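Local coordinates for protein galactose-1-phosphate uridylyltransferase (Bacillus cereus, PDB 4QVU) that is of unknown function but binds zinc and has a HIT-like fold, consistent with a possible UDP-glucose:hexose-1-phosphate uridylyltransferase activity, at residues His153-Ile158 with Asn170-Asp175; Gln144-Gln149 with Asp243-Leu248; Phe166-Ile171 with Ile216-Pro221; Asn133-Val138 with Tyr209-Lys214. All coordinates share one frame; numbering follows the deposited sequence.

Contact 1: His153-Ile158 with Asn170-Asp175; sequences HIELNI and NIIIED. With ZN (zinc ion), chain B.
Asn170 ND2 is shared between two oxygens, Asn157 OD1 across the contact and Ser159 OG. The bond to Asn157 OD1 measures 2.8 Å and is nearly straight, 172° at the hydrogen; OD1 lies in the amide plane of Asn170, although the two amides are turned 58° against each other. Asn157 can meet Asn170 this way because its CG stands between backbone N and carbonyl carbon (chi1 70°), which brings the amide over the neighbouring strand. Its ND2 then reaches along its own strand to Glu155 OE2, 2.7 Å away on the anti side of the carboxylate, and also to Phe143 O. Lys150 holds the other oxygen of Glu155, and Lys218 binds Asn170 OD1, so this row of buried polar groups is anchored at both ends.

Beneath these groups runs the antiparallel hairpin of strands 154-159 and 169-173, part of the large sheet of the HIT-like fold. Its backbone bonds come in pairs at Glu155-Ile172 and Asn157-Asn170; the bond from Ile172 N to Glu155 O is 2.8 Å. On the same face as the asparagines, Ile172 sets CD1 3.5 Å from Asn157 ND2. The opposite face is apolar: Ile154 CD1 lies 3.7 Å from Ile171 CG2, the two side chains pointing the same way, while Leu156 CD1 flanks Ile171 CG1 at 3.8 Å. Tyr185 of helix 179-195 covers these three residues. At the start of segment 153-158, His153 ND1 binds the zinc ion at 2.3 Å, with Cys178 and Glu181 as further ligands.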
# COMPACT_ATOMS: atom_id res chain seq x y z
N HIS A 153 -11.05 0.65 -29.72
CA HIS A 153 -12.01 -0.37 -29.28
C HIS A 153 -11.70 -0.98 -27.91
O HIS A 153 -12.63 -1.16 -27.11
CB HIS A 153 -12.05 -1.53 -30.29
CG HIS A 153 -12.40 -1.14 -31.69
ND1 HIS A 153 -13.72 -1.06 -32.11
CD2 HIS A 153 -11.59 -0.90 -32.74
CE1 HIS A 153 -13.66 -0.73 -33.38
NE2 HIS A 153 -12.41 -0.63 -33.81
N ILE A 154 -10.43 -1.38 -27.67
CA ILE A 154 -10.03 -2.10 -26.46
C ILE A 154 -8.67 -1.62 -25.90
O ILE A 154 -7.86 -1.02 -26.61
CB ILE A 154 -9.98 -3.63 -26.79
CG1 ILE A 154 -9.99 -4.52 -25.52
CG2 ILE A 154 -8.86 -3.99 -27.79
CD1 ILE A 154 -10.38 -5.94 -25.74
N GLU A 155 -8.46 -1.90 -24.60
CA GLU A 155 -7.26 -1.59 -23.82
C GLU A 155 -6.94 -2.75 -22.90
O GLU A 155 -7.80 -3.22 -22.16
CB GLU A 155 -7.43 -0.29 -23.00
CG GLU A 155 -6.21 0.03 -22.14
CD GLU A 155 -6.33 1.16 -21.14
OE1 GLU A 155 -6.82 2.25 -21.52
OE2 GLU A 155 -5.82 0.99 -20.01
N LEU A 156 -5.67 -3.18 -22.92
CA LEU A 156 -5.09 -4.19 -22.06
C LEU A 156 -3.95 -3.56 -21.29
O LEU A 156 -3.01 -3.04 -21.89
CB LEU A 156 -4.64 -5.45 -22.84
CG LEU A 156 -3.75 -6.48 -22.09
CD1 LEU A 156 -4.45 -7.09 -20.87
CD2 LEU A 156 -3.34 -7.57 -23.00
N ASN A 157 -4.03 -3.60 -19.96
CA ASN A 157 -2.97 -3.04 -19.13
C ASN A 157 -2.69 -3.97 -17.95
O ASN A 157 -3.42 -4.93 -17.72
CB ASN A 157 -3.35 -1.62 -18.63
CG ASN A 157 -4.46 -1.53 -17.61
OD1 ASN A 157 -4.39 -2.10 -16.51
ND2 ASN A 157 -5.48 -0.73 -17.90
N ILE A 158 -1.61 -3.66 -17.20
CA ILE A 158 -1.19 -4.31 -15.96
C ILE A 158 -1.35 -3.28 -14.85
O ILE A 158 -0.83 -2.17 -14.98
CB ILE A 158 0.25 -4.90 -16.02
CG1 ILE A 158 0.51 -5.65 -17.35
CG2 ILE A 158 0.53 -5.79 -14.79
CD1 ILE A 158 1.93 -5.96 -17.64
N ASN A 170 -5.97 -5.92 -16.70
CA ASN A 170 -7.25 -5.25 -16.93
C ASN A 170 -7.50 -5.12 -18.41
O ASN A 170 -6.67 -4.57 -19.14
CB ASN A 170 -7.28 -3.89 -16.24
CG ASN A 170 -6.94 -3.97 -14.78
OD1 ASN A 170 -7.66 -4.55 -13.96
ND2 ASN A 170 -5.79 -3.43 -14.42
N ILE A 171 -8.62 -5.68 -18.86
CA ILE A 171 -9.07 -5.64 -20.25
C ILE A 171 -10.33 -4.78 -20.26
O ILE A 171 -11.33 -5.17 -19.65
CB ILE A 171 -9.27 -7.05 -20.84
CG1 ILE A 171 -8.10 -7.99 -20.49
CG2 ILE A 171 -9.48 -6.96 -22.33
CD1 ILE A 171 -8.31 -9.42 -20.85
N ILE A 172 -10.26 -3.59 -20.88
CA ILE A 172 -11.38 -2.63 -20.90
C ILE A 172 -11.89 -2.40 -22.33
O ILE A 172 -11.09 -2.17 -23.23
CB ILE A 172 -10.96 -1.26 -20.24
CG1 ILE A 172 -10.20 -1.41 -18.89
CG2 ILE A 172 -12.13 -0.28 -20.10
CD1 ILE A 172 -8.70 -1.35 -18.98
N ILE A 173 -13.22 -2.41 -22.50
CA ILE A 173 -13.95 -2.05 -23.74
C ILE A 173 -14.91 -0.92 -23.36
O ILE A 173 -15.38 -0.87 -22.23
CB ILE A 173 -14.66 -3.21 -24.51
CG1 ILE A 173 -15.71 -3.95 -23.64
CG2 ILE A 173 -13.63 -4.16 -25.13
CD1 ILE A 173 -16.65 -4.89 -24.38
N GLU A 174 -15.15 0.01 -24.29
CA GLU A 174 -16.00 1.17 -24.03
C GLU A 174 -17.39 0.98 -24.66
O GLU A 174 -18.34 1.65 -24.24
CB GLU A 174 -15.33 2.44 -24.57
CG GLU A 174 -15.70 3.71 -23.81
CD GLU A 174 -14.74 4.86 -24.05
OE1 GLU A 174 -13.62 4.82 -23.49
OE2 GLU A 174 -15.12 5.81 -24.77
N ASP A 175 -17.51 0.06 -25.64
CA ASP A 175 -18.76 -0.28 -26.32
C ASP A 175 -18.99 -1.80 -26.28
O ASP A 175 -18.04 -2.58 -26.40
CB ASP A 175 -18.73 0.22 -27.78
CG ASP A 175 -20.02 0.02 -28.54
OD1 ASP A 175 -20.97 0.79 -28.32
OD2 ASP A 175 -20.05 -0.88 -29.41
ZN ZN B . -14.66 -2.97 -31.27

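Contact 2: Gln144-Gln149 with Asp243-Leu248; sequences QGVIVQ and DVKIQL
The peptide carbonyl of Ile147 is the flat group that meets the stem of Lys245, whose CE comes within 3.6 Å of Ile147 O; the carbonyl of Lys245, in turn, is met by a methyl of Val148, with CG1 3.8 Å from Lys245 O. No hydrogen bond joins the two segments; van der Waals contact carries the pairing between them.

Lys245 does most of this from the helix. Its chain is fully extended and lies across Val146 at about a right angle, CD resting 3.8 Å from Val146 CG1, while the charged end goes on to a salt bridge with Glu242 one turn back. One helical turn further along, Leu248 takes the same Val148 methyl: Val148 CG1 is 3.9 Å from Leu248 CG, and CG2 of the valine is 4.1 Å from Leu248 CD2. Val148 serves both neighbours because CG1 is trans to its own backbone N (chi1 -177°), which sets both methyls against the helix.

The contact also borders a subunit interface. Val146 packs on Val146 of the second subunit and Lys245 on Lys245 of that chain, and Ile147 N makes a weak hydrogen bond to Glu242 of the same neighbour. Helix 241-249 packs against the antiparallel sheet, Val244 and Leu248 also touching Phe169 and strand 154-159, and at the sheet's outermost strand within the chain it meets an irregularity: Val148 and Gln149 both face Leu156, a classic beta bulge.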
# COMPACT_ATOMS: atom_id res chain seq x y z
N GLN A 144 -6.51 1.10 -13.89
CA GLN A 144 -5.51 1.87 -14.66
C GLN A 144 -4.17 1.15 -14.58
O GLN A 144 -4.00 0.30 -13.70
CB GLN A 144 -5.38 3.33 -14.13
CG GLN A 144 -6.67 4.14 -13.97
CD GLN A 144 -7.28 4.69 -15.23
OE1 GLN A 144 -6.93 4.33 -16.36
NE2 GLN A 144 -8.24 5.58 -15.06
N GLY A 145 -3.23 1.48 -15.45
CA GLY A 145 -1.91 0.87 -15.41
C GLY A 145 -1.02 1.05 -16.62
O GLY A 145 -1.13 2.02 -17.38
N VAL A 146 -0.08 0.10 -16.76
CA VAL A 146 0.91 0.01 -17.84
C VAL A 146 0.25 -0.69 -19.01
O VAL A 146 -0.10 -1.87 -18.90
CB VAL A 146 2.19 -0.72 -17.36
CG1 VAL A 146 3.26 -0.77 -18.44
CG2 VAL A 146 2.74 -0.09 -16.09
N ILE A 147 0.07 0.04 -20.11
CA ILE A 147 -0.56 -0.43 -21.34
C ILE A 147 0.32 -1.51 -22.05
O ILE A 147 1.50 -1.28 -22.30
CB ILE A 147 -0.81 0.80 -22.26
CG1 ILE A 147 -1.88 1.73 -21.62
CG2 ILE A 147 -1.22 0.37 -23.69
CD1 ILE A 147 -1.90 3.14 -22.14
N VAL A 148 -0.30 -2.67 -22.35
CA VAL A 148 0.29 -3.80 -23.07
C VAL A 148 -0.13 -3.69 -24.54
O VAL A 148 0.70 -3.77 -25.45
CB VAL A 148 -0.11 -5.17 -22.43
CG1 VAL A 148 0.56 -6.34 -23.14
CG2 VAL A 148 0.21 -5.20 -20.94
N GLN A 149 -1.45 -3.47 -24.75
CA GLN A 149 -2.14 -3.27 -26.02
C GLN A 149 -3.23 -2.23 -25.84
O GLN A 149 -3.88 -2.23 -24.79
CB GLN A 149 -2.76 -4.60 -26.53
CG GLN A 149 -1.75 -5.65 -26.97
CD GLN A 149 -1.25 -5.42 -28.37
OE1 GLN A 149 -1.95 -5.69 -29.35
NE2 GLN A 149 -0.00 -4.99 -28.48
N ASP A 243 8.76 -6.22 -17.53
CA ASP A 243 9.14 -7.53 -18.08
C ASP A 243 7.89 -8.34 -18.42
O ASP A 243 7.87 -8.98 -19.47
CB ASP A 243 10.06 -8.31 -17.12
CG ASP A 243 11.47 -7.76 -17.04
OD1 ASP A 243 11.96 -7.23 -18.06
OD2 ASP A 243 12.11 -7.93 -15.99
N VAL A 244 6.84 -8.25 -17.57
CA VAL A 244 5.54 -8.90 -17.78
C VAL A 244 4.90 -8.29 -19.04
O VAL A 244 4.42 -9.02 -19.90
CB VAL A 244 4.63 -8.76 -16.53
CG1 VAL A 244 3.29 -9.46 -16.74
CG2 VAL A 244 5.32 -9.31 -15.28
N LYS A 245 4.97 -6.94 -19.16
CA LYS A 245 4.47 -6.17 -20.30
C LYS A 245 5.06 -6.69 -21.61
O LYS A 245 4.29 -6.92 -22.55
CB LYS A 245 4.81 -4.68 -20.11
CG LYS A 245 4.46 -3.78 -21.29
CD LYS A 245 5.25 -2.51 -21.17
CE LYS A 245 5.12 -1.64 -22.38
NZ LYS A 245 6.03 -0.47 -22.29
N ILE A 246 6.40 -6.88 -21.67
CA ILE A 246 7.12 -7.35 -22.86
C ILE A 246 6.69 -8.78 -23.21
O ILE A 246 6.36 -9.02 -24.37
CB ILE A 246 8.67 -7.25 -22.67
CG1 ILE A 246 9.16 -5.78 -22.69
CG2 ILE A 246 9.43 -8.06 -23.73
CD1 ILE A 246 10.65 -5.54 -22.14
N GLN A 247 6.71 -9.72 -22.23
CA GLN A 247 6.41 -11.11 -22.56
C GLN A 247 4.91 -11.34 -22.82
O GLN A 247 4.60 -12.21 -23.64
CB GLN A 247 6.94 -12.12 -21.53
CG GLN A 247 6.61 -11.91 -20.08
CD GLN A 247 7.22 -13.01 -19.26
OE1 GLN A 247 6.52 -13.85 -18.68
NE2 GLN A 247 8.55 -13.08 -19.22
N LEU A 248 4.00 -10.53 -22.23
CA LEU A 248 2.57 -10.67 -22.55
C LEU A 248 2.29 -10.09 -23.95
O LEU A 248 1.46 -10.64 -24.67
CB LEU A 248 1.65 -10.01 -21.49
CG LEU A 248 0.14 -9.93 -21.80
CD1 LEU A 248 -0.49 -11.30 -22.00
CD2 LEU A 248 -0.59 -9.20 -20.72

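Contact 3: Phe166-Ile171 with Ile216-Pro221; sequences FTEFNI and ICKVVP
Glu168 and Lys218 form the charged part of this contact, a salt bridge of 2.9 Å from Lys218 NZ to Glu168 OE1. The ammonium meets that oxygen on the anti side, 31° out of the carboxylate plane. It also donates to Asn170 OD1 at 2.7 Å, here in the carbonyl plane and on a lone pair, and to Asn142 O. The lysine reaches all three because its chain, straight at first, bends at chi3 and chi4, carrying NZ across to segment 166-171. Glu168 has further fixings, OE1 taking Ile163 N and OE2 taking Ile164 N, which probably helps to compensate the buried charges.

Backbone bonds supply the second kind. Phe169 and Val219 exchange a reciprocal pair, with Val219 N 2.7 Å from Phe169 O, and Ile171 and Cys217 do the same.

Apolar contacts fill the face opposite the lysine. Ile171 CD1 touches Val219 CG2 at 3.8 Å, and the Phe169 ring carries its CE2 to within 3.8 Å of Pro221 CG, the side chains crossing at about a right angle. Thr189, Leu182, Tyr185 and Ile193 of helix 179-195 close over Phe169, Ile171 and Val219. The pair lies inside the antiparallel sheet of the HIT-like fold, with helix 179-195 laid against one face.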
# COMPACT_ATOMS: atom_id res chain seq x y z
N PHE A 166 -0.60 -7.86 -6.31
CA PHE A 166 0.26 -8.68 -7.16
C PHE A 166 -0.04 -8.34 -8.62
O PHE A 166 -0.27 -7.17 -8.91
CB PHE A 166 0.09 -10.17 -6.83
CG PHE A 166 0.66 -10.52 -5.46
CD1 PHE A 166 2.00 -10.85 -5.31
CD2 PHE A 166 -0.15 -10.50 -4.33
CE1 PHE A 166 2.53 -11.17 -4.05
CE2 PHE A 166 0.38 -10.80 -3.06
CZ PHE A 166 1.71 -11.14 -2.94
N THR A 167 0.01 -9.32 -9.55
CA THR A 167 -0.25 -9.03 -10.95
C THR A 167 -1.75 -9.14 -11.24
O THR A 167 -2.40 -10.11 -10.86
CB THR A 167 0.56 -9.94 -11.88
OG1 THR A 167 1.92 -9.96 -11.44
CG2 THR A 167 0.51 -9.49 -13.34
N GLU A 168 -2.29 -8.12 -11.91
CA GLU A 168 -3.68 -7.99 -12.33
C GLU A 168 -3.70 -7.40 -13.72
O GLU A 168 -3.11 -6.34 -13.94
CB GLU A 168 -4.50 -7.14 -11.33
CG GLU A 168 -4.59 -7.77 -9.95
CD GLU A 168 -5.29 -6.96 -8.86
OE1 GLU A 168 -5.74 -5.83 -9.15
OE2 GLU A 168 -5.35 -7.45 -7.72
N PHE A 169 -4.32 -8.12 -14.67
CA PHE A 169 -4.45 -7.71 -16.06
C PHE A 169 -5.86 -7.19 -16.29
O PHE A 169 -6.83 -7.91 -16.07
CB PHE A 169 -4.12 -8.86 -17.03
CG PHE A 169 -2.77 -9.53 -16.82
CD1 PHE A 169 -1.60 -8.92 -17.26
CD2 PHE A 169 -2.68 -10.78 -16.22
CE1 PHE A 169 -0.36 -9.54 -17.07
CE2 PHE A 169 -1.44 -11.40 -16.05
CZ PHE A 169 -0.30 -10.78 -16.49
N ASN A 170 -5.97 -5.92 -16.70
CA ASN A 170 -7.25 -5.25 -16.93
C ASN A 170 -7.50 -5.12 -18.41
O ASN A 170 -6.67 -4.57 -19.14
CB ASN A 170 -7.28 -3.89 -16.24
CG ASN A 170 -6.94 -3.97 -14.78
OD1 ASN A 170 -7.66 -4.55 -13.96
ND2 ASN A 170 -5.79 -3.43 -14.42
N ILE A 171 -8.62 -5.68 -18.86
CA ILE A 171 -9.07 -5.64 -20.25
C ILE A 171 -10.33 -4.78 -20.26
O ILE A 171 -11.33 -5.17 -19.65
CB ILE A 171 -9.27 -7.05 -20.84
CG1 ILE A 171 -8.10 -7.99 -20.49
CG2 ILE A 171 -9.48 -6.96 -22.33
CD1 ILE A 171 -8.31 -9.42 -20.85
N ILE A 216 -15.20 -4.20 -18.01
CA ILE A 216 -13.84 -4.53 -17.61
C ILE A 216 -13.75 -5.97 -17.16
O ILE A 216 -14.58 -6.44 -16.37
CB ILE A 216 -13.34 -3.60 -16.47
CG1 ILE A 216 -13.51 -2.10 -16.84
CG2 ILE A 216 -11.88 -3.94 -16.07
CD1 ILE A 216 -13.33 -1.09 -15.69
N CYS A 217 -12.71 -6.66 -17.63
CA CYS A 217 -12.39 -7.99 -17.16
C CYS A 217 -11.01 -7.96 -16.54
O CYS A 217 -10.02 -7.71 -17.23
CB CYS A 217 -12.49 -9.06 -18.23
SG CYS A 217 -12.06 -10.71 -17.62
N LYS A 218 -10.95 -8.21 -15.23
CA LYS A 218 -9.68 -8.29 -14.53
C LYS A 218 -9.28 -9.77 -14.47
O LYS A 218 -10.03 -10.59 -13.93
CB LYS A 218 -9.75 -7.64 -13.15
CG LYS A 218 -8.42 -7.58 -12.42
CD LYS A 218 -8.54 -6.98 -11.04
CE LYS A 218 -8.66 -5.48 -11.02
NZ LYS A 218 -7.36 -4.81 -11.31
N VAL A 219 -8.14 -10.10 -15.10
CA VAL A 219 -7.53 -11.44 -15.15
C VAL A 219 -6.46 -11.45 -14.07
O VAL A 219 -5.54 -10.63 -14.13
CB VAL A 219 -6.98 -11.83 -16.55
CG1 VAL A 219 -6.68 -13.32 -16.62
CG2 VAL A 219 -7.94 -11.44 -17.68
N VAL A 220 -6.60 -12.32 -13.05
CA VAL A 220 -5.70 -12.35 -11.91
C VAL A 220 -5.03 -13.73 -11.76
O VAL A 220 -5.71 -14.68 -11.37
CB VAL A 220 -6.46 -11.97 -10.59
CG1 VAL A 220 -5.50 -11.85 -9.40
CG2 VAL A 220 -7.27 -10.69 -10.74
N PRO A 221 -3.69 -13.87 -12.00
CA PRO A 221 -3.03 -15.15 -11.71
C PRO A 221 -3.07 -15.46 -10.22
O PRO A 221 -3.02 -14.56 -9.37
CB PRO A 221 -1.59 -14.93 -12.20
CG PRO A 221 -1.62 -13.67 -13.00
CD PRO A 221 -2.71 -12.85 -12.43

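Contact 4: Asn133-Val138 with Tyr209-Lys214; sequences NYLDNV and YYLNEK. With NA (sodium ion), chain D; NA (sodium ion), chain C.
Tyr210 gives its backbone N-H to the side chain of a tyrosine: Tyr134 OH accepts from Tyr210 N at 2.8 Å, and the donor lies at the ring's edge, in its plane. This ties strand 203-211 of the HIT-like sheet, near its end, to the loop that leaves strand 123-129, which here makes two overlapping type I turns. Within that loop Asn133 OD1 accepts from Leu135 N, an Asx turn.

The Tyr134 ring is swung out by its first torsion (chi1 69°), with CG lodged between backbone N and carbonyl carbon, and this sends the hydroxyl to the strand. Along the way CE1 passes 4.0 Å from Tyr209 CD2, the two side chains meeting at a slant. Leu135 packs beside the tyrosines: its CD2 rests 3.8 Å from Leu211 CD1, while CD1 comes within 3.5 Å of Tyr210 O.

Neighbouring chains complete the surroundings. Tyr209 OH bonds to Gly231 of the third subunit, and Tyr232 of that subunit meets the rings of both Tyr134 and Tyr209.

The same loop turns its carbonyls to two sodium ions at the boundary with the fourth subunit. One is held by Leu135 O at 2.4 Å, Val138 O at 2.2 Å, a water and Asp136 O of the fourth subunit; the other takes Asp136 O at 2.2 Å, a water, and Leu135 O and Val138 O of the fourth subunit.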
# COMPACT_ATOMS: atom_id res chain seq x y z
N ASN A 133 -23.32 -3.78 -3.28
CA ASN A 133 -22.85 -3.17 -4.52
C ASN A 133 -21.37 -3.54 -4.66
O ASN A 133 -20.55 -3.07 -3.87
CB ASN A 133 -23.09 -1.66 -4.53
CG ASN A 133 -22.81 -0.98 -5.85
OD1 ASN A 133 -21.99 -1.43 -6.66
ND2 ASN A 133 -23.50 0.11 -6.09
N TYR A 134 -21.03 -4.42 -5.62
CA TYR A 134 -19.67 -4.94 -5.78
C TYR A 134 -18.63 -3.85 -6.12
O TYR A 134 -17.44 -4.11 -5.97
CB TYR A 134 -19.60 -6.05 -6.84
CG TYR A 134 -19.81 -5.60 -8.27
CD1 TYR A 134 -18.75 -5.17 -9.05
CD2 TYR A 134 -21.06 -5.71 -8.87
CE1 TYR A 134 -18.93 -4.78 -10.38
CE2 TYR A 134 -21.26 -5.34 -10.20
CZ TYR A 134 -20.19 -4.88 -10.95
OH TYR A 134 -20.36 -4.52 -12.26
N LEU A 135 -19.06 -2.67 -6.57
CA LEU A 135 -18.14 -1.58 -6.92
C LEU A 135 -17.70 -0.79 -5.69
O LEU A 135 -16.66 -0.11 -5.74
CB LEU A 135 -18.79 -0.63 -7.93
CG LEU A 135 -18.97 -1.13 -9.36
CD1 LEU A 135 -19.77 -0.14 -10.17
CD2 LEU A 135 -17.61 -1.38 -10.03
N ASP A 136 -18.48 -0.87 -4.58
CA ASP A 136 -18.23 -0.12 -3.35
C ASP A 136 -16.76 -0.03 -2.94
O ASP A 136 -16.28 1.09 -2.77
CB ASP A 136 -19.01 -0.71 -2.17
CG ASP A 136 -20.47 -0.33 -2.14
OD1 ASP A 136 -20.90 0.42 -3.04
OD2 ASP A 136 -21.18 -0.76 -1.20
N ASN A 137 -16.05 -1.16 -2.79
CA ASN A 137 -14.67 -1.19 -2.28
C ASN A 137 -13.62 -1.36 -3.38
O ASN A 137 -12.49 -1.74 -3.07
CB ASN A 137 -14.52 -2.33 -1.27
CG ASN A 137 -15.48 -2.25 -0.12
OD1 ASN A 137 -15.84 -1.18 0.36
ND2 ASN A 137 -15.90 -3.40 0.36
N VAL A 138 -13.94 -1.06 -4.62
CA VAL A 138 -12.94 -1.05 -5.70
C VAL A 138 -12.91 0.39 -6.24
O VAL A 138 -13.95 1.08 -6.24
CB VAL A 138 -13.12 -2.12 -6.83
CG1 VAL A 138 -12.95 -3.53 -6.27
CG2 VAL A 138 -14.45 -1.98 -7.57
N TYR A 209 -16.59 -6.30 -14.31
CA TYR A 209 -17.10 -5.06 -13.74
C TYR A 209 -17.79 -4.21 -14.81
O TYR A 209 -17.33 -4.17 -15.96
CB TYR A 209 -15.97 -4.22 -13.09
CG TYR A 209 -14.97 -5.01 -12.26
CD1 TYR A 209 -13.93 -5.72 -12.86
CD2 TYR A 209 -14.99 -4.96 -10.86
CE1 TYR A 209 -13.02 -6.45 -12.11
CE2 TYR A 209 -14.05 -5.64 -10.10
CZ TYR A 209 -13.07 -6.41 -10.73
OH TYR A 209 -12.14 -7.09 -10.00
N TYR A 210 -18.88 -3.54 -14.42
CA TYR A 210 -19.57 -2.56 -15.25
C TYR A 210 -19.40 -1.25 -14.50
O TYR A 210 -20.09 -1.00 -13.51
CB TYR A 210 -21.04 -2.93 -15.57
CG TYR A 210 -21.69 -1.92 -16.49
CD1 TYR A 210 -21.51 -1.98 -17.87
CD2 TYR A 210 -22.45 -0.86 -15.97
CE1 TYR A 210 -22.07 -1.02 -18.71
CE2 TYR A 210 -23.00 0.10 -16.81
CZ TYR A 210 -22.82 0.02 -18.18
OH TYR A 210 -23.36 0.96 -19.00
N LEU A 211 -18.37 -0.48 -14.90
CA LEU A 211 -17.93 0.76 -14.26
C LEU A 211 -17.76 1.87 -15.28
O LEU A 211 -17.19 1.62 -16.34
CB LEU A 211 -16.59 0.49 -13.53
CG LEU A 211 -15.93 1.65 -12.76
CD1 LEU A 211 -16.74 2.05 -11.52
CD2 LEU A 211 -14.54 1.27 -12.32
N ASN A 212 -18.25 3.09 -14.97
CA ASN A 212 -18.16 4.30 -15.82
C ASN A 212 -18.55 3.99 -17.29
O ASN A 212 -17.87 4.44 -18.23
CB ASN A 212 -16.74 4.91 -15.75
CG ASN A 212 -16.23 5.29 -14.37
OD1 ASN A 212 -15.05 5.12 -14.06
ND2 ASN A 212 -17.10 5.82 -13.52
N GLU A 213 -19.63 3.20 -17.47
CA GLU A 213 -20.22 2.76 -18.74
C GLU A 213 -19.20 1.96 -19.60
O GLU A 213 -19.26 1.97 -20.83
CB GLU A 213 -20.77 3.96 -19.53
CG GLU A 213 -21.96 4.63 -18.86
CD GLU A 213 -22.48 5.87 -19.57
OE1 GLU A 213 -22.91 5.76 -20.74
OE2 GLU A 213 -22.51 6.94 -18.92
N LYS A 214 -18.29 1.22 -18.92
CA LYS A 214 -17.27 0.34 -19.53
C LYS A 214 -17.39 -1.08 -19.01
O LYS A 214 -17.76 -1.27 -17.85
CB LYS A 214 -15.83 0.84 -19.24
CG LYS A 214 -15.49 2.24 -19.69
CD LYS A 214 -14.22 2.66 -18.97
CE LYS A 214 -13.91 4.12 -19.09
NZ LYS A 214 -12.78 4.50 -18.22
NA NA D . -15.96 2.05 -6.33
NA NA C . -16.93 3.02 -1.84
O HOH W 1 -15.27 2.94 -8.64
O HOH W 2 -17.66 2.14 0.46

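How the contacts relate
Contacts 1 and 3 are the buried ones, and they share strand 169-173, one on each of its edges; both pair reciprocal backbone bonds with a polar face and an apolar face under helix 179-195. Asn170 joins their polar networks, bonding one way to Asn157 and the other to Lys218. Contacts 2 and 4 are only partly buried. Contact 2 adds a helix to the strand beside that of contact 1 by van der Waals contact, with no hydrogen bond between its segments, whereas contact 4 fastens a loop to the strand beside that of contact 3 through one tyrosine hydroxyl and apolar packing. Subunit neighbours differ too: the second at contact 2, the third at contacts 3 and 4, and the fourth, through sodium, at contact 4.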